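Long-range contact in malonyl-CoA-[acyl-carrier-protein] transacylase (Coxiella burnetii, PDB 3TQE), which probably transfers the malonyl group from malonyl-CoA to holo-acyl carrier protein, the step that supplies extender units for fatty acid synthesis: residues A[105-117]-A[222-234]. Sequence-based numbering, arbitrary orientation.
Sequences CAGALKFEEAVKL and KISIDSPKVPVIH. With GLY (glycine), chain C.
The Glu113 carboxylate, the flat group of this contact, has OE1 3.6 Å from Ile223 CG1. With CG anti to the carbonyl carbon (chi1 -64°) and the chain extended beyond it, Glu113 reaches from the first turn of helix 111-128 across the isoleucine. There one water accepts from Ser224 N and donates to OE1, and another accepts from Lys110 N, the N-cap residue, close to OE1 and Ser224 O.

Two direct backbone bonds join the segments. Lys229 N meets Ala106 O at 2.7 Å, nearly straight (171° at the hydrogen). Asp226 N meets Ala108 O at 2.8 Å, on a lone pair in the carbonyl plane. Between these acceptors, Gly107 takes positive phi in the Schellman motif ending helix 97-105. Pro228 sets CB 3.8 Å from Ala106 CB and CG 3.9 Å from Ala108 CB, while Ile247 of helix 244-254 also packs against this proline. Val232 CG2 comes 3.6 Å from Ala106 CB, and nearby Val230 N is buried without a partner. Leu109 runs beside Ile225, CD2 to CG1 3.7 Å, and the Leu117 side chain crosses that of Ile223 at about a right angle, CD2 4.0 Å from CD1.

Ile225 also holds a bound glycine through its N and O, with Arg248 as a further partner. Thus two main-chain bonds and at least one bridging water fasten the 222-234 loop to the turn between two helices; the grip rests more on backbone shape than on charged side chains, and Ile225 can spend its own N and O on the glycine.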
loop_
_atom_site.group_PDB
_atom_site.type_symbol
_atom_site.label_atom_id
_atom_site.label_comp_id
_atom_site.label_asym_id
_atom_site.label_seq_id
_atom_site.Cartn_x
_atom_site.Cartn_y
_atom_site.Cartn_z
ATOM N N CYS A 105 1.361 -6.889 10.912
ATOM C CA CYS A 105 2.233 -8.047 10.854
ATOM C C CYS A 105 3.496 -7.881 11.690
ATOM O O CYS A 105 4.027 -8.856 12.197
ATOM C CB CYS A 105 2.544 -8.354 9.413
ATOM S SG CYS A 105 1.065 -8.842 8.497
ATOM N N ALA A 106 3.904 -6.633 11.923
ATOM C CA ALA A 106 5.041 -6.324 12.800
ATOM C C ALA A 106 4.647 -6.346 14.278
ATOM O O ALA A 106 5.487 -6.144 15.152
ATOM C CB ALA A 106 5.595 -4.922 12.466
ATOM N N GLY A 107 3.372 -6.508 14.569
ATOM C CA GLY A 107 2.888 -6.562 15.930
ATOM C C GLY A 107 2.570 -5.229 16.573
ATOM O O GLY A 107 2.352 -5.170 17.770
ATOM N N ALA A 108 2.486 -4.165 15.791
ATOM C CA ALA A 108 2.250 -2.844 16.344
ATOM C C ALA A 108 0.766 -2.585 16.550
ATOM O O ALA A 108 0.382 -1.888 17.462
ATOM C CB ALA A 108 2.831 -1.783 15.445
ATOM N N LEU A 109 -0.073 -3.131 15.671
ATOM C CA LEU A 109 -1.525 -2.904 15.678
ATOM C C LEU A 109 -2.238 -4.235 15.722
ATOM O O LEU A 109 -1.838 -5.181 15.029
ATOM C CB LEU A 109 -2.028 -2.220 14.398
ATOM C CG LEU A 109 -1.527 -0.855 14.017
ATOM C CD1 LEU A 109 -2.145 -0.437 12.682
ATOM C CD2 LEU A 109 -1.856 0.136 15.144
ATOM N N LYS A 110 -3.293 -4.305 16.515
ATOM C CA LYS A 110 -4.139 -5.480 16.568
ATOM C C LYS A 110 -4.917 -5.560 15.268
ATOM O O LYS A 110 -5.484 -4.570 14.828
ATOM C CB LYS A 110 -5.123 -5.396 17.737
ATOM C CG LYS A 110 -5.980 -6.635 17.880
ATOM C CD LYS A 110 -6.809 -6.650 19.156
ATOM C CE LYS A 110 -7.652 -7.907 19.193
ATOM N NZ LYS A 110 -7.914 -8.381 20.575
ATOM N N PHE A 111 -4.947 -6.734 14.657
ATOM C CA PHE A 111 -5.596 -6.893 13.363
ATOM C C PHE A 111 -7.020 -6.350 13.326
ATOM O O PHE A 111 -7.348 -5.575 12.448
ATOM C CB PHE A 111 -5.557 -8.363 12.939
ATOM C CG PHE A 111 -6.293 -8.648 11.698
ATOM C CD1 PHE A 111 -6.005 -7.958 10.556
ATOM C CD2 PHE A 111 -7.276 -9.590 11.659
ATOM C CE1 PHE A 111 -6.667 -8.197 9.415
ATOM C CE2 PHE A 111 -7.954 -9.836 10.482
ATOM C CZ PHE A 111 -7.650 -9.132 9.377
ATOM N N GLU A 112 -7.883 -6.777 14.241
ATOM C CA GLU A 112 -9.301 -6.412 14.132
ATOM C C GLU A 112 -9.474 -4.905 14.372
ATOM O O GLU A 112 -10.315 -4.266 13.753
ATOM C CB GLU A 112 -10.132 -7.237 15.101
ATOM C CG GLU A 112 -10.168 -8.719 14.719
ATOM C CD GLU A 112 -9.845 -9.678 15.875
ATOM O OE1 GLU A 112 -10.086 -9.311 17.055
ATOM O OE2 GLU A 112 -9.316 -10.799 15.615
ATOM N N GLU A 113 -8.610 -4.323 15.189
ATOM C CA GLU A 113 -8.626 -2.874 15.363
ATOM C C GLU A 113 -8.198 -2.179 14.083
ATOM O O GLU A 113 -8.785 -1.179 13.662
ATOM C CB GLU A 113 -7.775 -2.473 16.557
ATOM C CG GLU A 113 -8.373 -3.053 17.833
ATOM C CD GLU A 113 -7.645 -2.754 19.108
ATOM O OE1 GLU A 113 -6.612 -2.046 19.084
ATOM O OE2 GLU A 113 -8.140 -3.264 20.161
ATOM N N ALA A 114 -7.186 -2.729 13.440
ATOM C CA ALA A 114 -6.720 -2.173 12.183
ATOM C C ALA A 114 -7.778 -2.280 11.093
ATOM O O ALA A 114 -7.889 -1.388 10.264
ATOM C CB ALA A 114 -5.391 -2.811 11.762
ATOM N N VAL A 115 -8.522 -3.372 11.066
ATOM C CA VAL A 115 -9.592 -3.522 10.089
ATOM C C VAL A 115 -10.592 -2.392 10.233
ATOM O O VAL A 115 -11.000 -1.761 9.245
ATOM C CB VAL A 115 -10.275 -4.893 10.223
ATOM C CG1 VAL A 115 -11.587 -4.959 9.423
ATOM C CG2 VAL A 115 -9.325 -5.962 9.807
ATOM N N LYS A 116 -11.010 -2.141 11.463
ATOM C CA LYS A 116 -11.979 -1.072 11.686
ATOM C C LYS A 116 -11.375 0.281 11.311
ATOM O O LYS A 116 -12.042 1.146 10.745
ATOM C CB LYS A 116 -12.426 -1.059 13.124
ATOM C CG LYS A 116 -13.177 -2.271 13.540
ATOM C CD LYS A 116 -13.676 -2.112 14.963
ATOM C CE LYS A 116 -14.460 -3.299 15.427
ATOM N NZ LYS A 116 -14.692 -3.175 16.910
ATOM N N LEU A 117 -10.107 0.465 11.631
ATOM C CA LEU A 117 -9.454 1.719 11.385
ATOM C C LEU A 117 -9.343 1.993 9.873
ATOM O O LEU A 117 -9.526 3.120 9.427
ATOM C CB LEU A 117 -8.068 1.708 12.001
ATOM C CG LEU A 117 -7.281 2.987 11.885
ATOM C CD1 LEU A 117 -7.979 4.137 12.603
ATOM C CD2 LEU A 117 -5.890 2.738 12.413
ATOM N N LYS A 222 -7.045 6.736 19.616
ATOM C CA LYS A 222 -7.737 5.835 20.540
ATOM C C LYS A 222 -7.274 4.406 20.406
ATOM O O LYS A 222 -7.599 3.573 21.230
ATOM C CB LYS A 222 -9.243 5.885 20.300
ATOM C CG LYS A 222 -9.899 7.211 20.635
ATOM C CD LYS A 222 -11.366 7.191 20.253
ATOM C CE LYS A 222 -11.975 8.581 20.248
ATOM N NZ LYS A 222 -12.357 9.035 21.616
ATOM N N ILE A 223 -6.531 4.104 19.351
ATOM C CA ILE A 223 -6.110 2.735 19.080
ATOM C C ILE A 223 -4.770 2.480 19.760
ATOM O O ILE A 223 -3.898 3.317 19.753
ATOM C CB ILE A 223 -6.043 2.441 17.551
ATOM C CG1 ILE A 223 -5.716 0.960 17.286
ATOM C CG2 ILE A 223 -5.004 3.283 16.870
ATOM C CD1 ILE A 223 -5.842 0.534 15.798
ATOM N N SER A 224 -4.625 1.315 20.357
ATOM C CA SER A 224 -3.398 0.960 21.029
ATOM C C SER A 224 -2.344 0.599 20.019
ATOM O O SER A 224 -2.604 -0.135 19.096
ATOM C CB SER A 224 -3.644 -0.241 21.924
ATOM O OG SER A 224 -4.579 0.081 22.922
ATOM N N ILE A 225 -1.153 1.122 20.199
ATOM C CA ILE A 225 -0.057 0.848 19.309
ATOM C C ILE A 225 1.113 0.374 20.124
ATOM O O ILE A 225 1.541 1.053 21.043
ATOM C CB ILE A 225 0.345 2.069 18.495
ATOM C CG1 ILE A 225 -0.869 2.590 17.726
ATOM C CG2 ILE A 225 1.497 1.710 17.593
ATOM C CD1 ILE A 225 -0.636 3.860 16.918
ATOM N N ASP A 226 1.622 -0.801 19.785
ATOM C CA ASP A 226 2.814 -1.355 20.389
ATOM C C ASP A 226 4.023 -1.087 19.512
ATOM O O ASP A 226 3.889 -0.739 18.337
ATOM C CB ASP A 226 2.637 -2.843 20.593
ATOM C CG ASP A 226 1.660 -3.178 21.703
ATOM O OD1 ASP A 226 1.353 -2.303 22.531
ATOM O OD2 ASP A 226 1.222 -4.351 21.757
ATOM N N SER A 227 5.226 -1.250 20.049
ATOM C CA SER A 227 6.397 -1.015 19.224
ATOM C C SER A 227 6.473 -2.166 18.221
ATOM O O SER A 227 6.304 -3.314 18.610
ATOM C CB SER A 227 7.696 -0.911 20.034
ATOM O OG SER A 227 7.796 0.354 20.648
ATOM N N PRO A 228 6.725 -1.855 16.947
ATOM C CA PRO A 228 6.855 -2.917 15.977
ATOM C C PRO A 228 8.012 -3.828 16.332
ATOM O O PRO A 228 9.059 -3.364 16.774
ATOM C CB PRO A 228 7.125 -2.162 14.653
ATOM C CG PRO A 228 6.564 -0.807 14.873
ATOM C CD PRO A 228 6.872 -0.539 16.307
ATOM N N LYS A 229 7.839 -5.114 16.080
ATOM C CA LYS A 229 8.859 -6.114 16.352
ATOM C C LYS A 229 9.755 -6.409 15.148
ATOM O O LYS A 229 10.759 -7.115 15.253
ATOM C CB LYS A 229 8.162 -7.383 16.822
ATOM C CG LYS A 229 7.444 -7.195 18.135
ATOM C CD LYS A 229 7.005 -8.517 18.707
ATOM C CE LYS A 229 6.237 -8.331 20.006
ATOM N NZ LYS A 229 6.847 -7.316 20.923
ATOM N N VAL A 230 9.381 -5.881 13.995
ATOM C CA VAL A 230 10.169 -5.888 12.784
ATOM C C VAL A 230 10.077 -4.441 12.309
ATOM O O VAL A 230 9.009 -3.832 12.413
ATOM C CB VAL A 230 9.532 -6.801 11.703
ATOM C CG1 VAL A 230 10.232 -6.656 10.357
ATOM C CG2 VAL A 230 9.497 -8.276 12.172
ATOM N N PRO A 231 11.181 -3.875 11.838
ATOM C CA PRO A 231 11.137 -2.499 11.398
ATOM C C PRO A 231 10.200 -2.320 10.226
ATOM O O PRO A 231 10.237 -3.106 9.296
ATOM C CB PRO A 231 12.562 -2.193 10.971
ATOM C CG PRO A 231 13.357 -3.309 11.371
ATOM C CD PRO A 231 12.530 -4.452 11.769
ATOM N N VAL A 232 9.359 -1.301 10.316
ATOM C CA VAL A 232 8.447 -0.933 9.256
ATOM C C VAL A 232 8.870 0.437 8.753
ATOM O O VAL A 232 8.898 1.400 9.525
ATOM C CB VAL A 232 7.009 -0.882 9.758
ATOM C CG1 VAL A 232 6.121 -0.308 8.672
ATOM C CG2 VAL A 232 6.556 -2.267 10.214
ATOM N N ILE A 233 9.253 0.523 7.492
ATOM C CA ILE A 233 9.698 1.774 6.918
ATOM C C ILE A 233 8.476 2.530 6.440
ATOM O O ILE A 233 7.798 2.104 5.517
ATOM C CB ILE A 233 10.656 1.545 5.741
ATOM C CG1 ILE A 233 11.837 0.688 6.137
ATOM C CG2 ILE A 233 11.105 2.887 5.140
ATOM C CD1 ILE A 233 12.550 1.146 7.282
ATOM N N HIS A 234 8.216 3.678 7.047
ATOM C CA HIS A 234 7.036 4.465 6.707
ATOM C C HIS A 234 7.174 5.227 5.410
ATOM O O HIS A 234 8.224 5.731 5.064
ATOM C CB HIS A 234 6.746 5.435 7.831
ATOM C CG HIS A 234 6.267 4.766 9.061
ATOM N ND1 HIS A 234 4.932 4.494 9.278
ATOM C CD2 HIS A 234 6.941 4.247 10.115
ATOM C CE1 HIS A 234 4.806 3.863 10.438
ATOM N NE2 HIS A 234 6.008 3.704 10.964
HETATM N N GLY C . 0.654 1.680 23.538
HETATM C CA GLY C . 0.950 3.141 23.692
HETATM C C GLY C . -0.012 3.975 22.881
HETATM O O GLY C . -0.903 3.388 22.231
HETATM O OXT GLY C . 0.098 5.235 22.848
HETATM O O HOH W 1 -4.119 -2.062 17.999
HETATM O O HOH W 2 -6.844 -0.270 20.893
#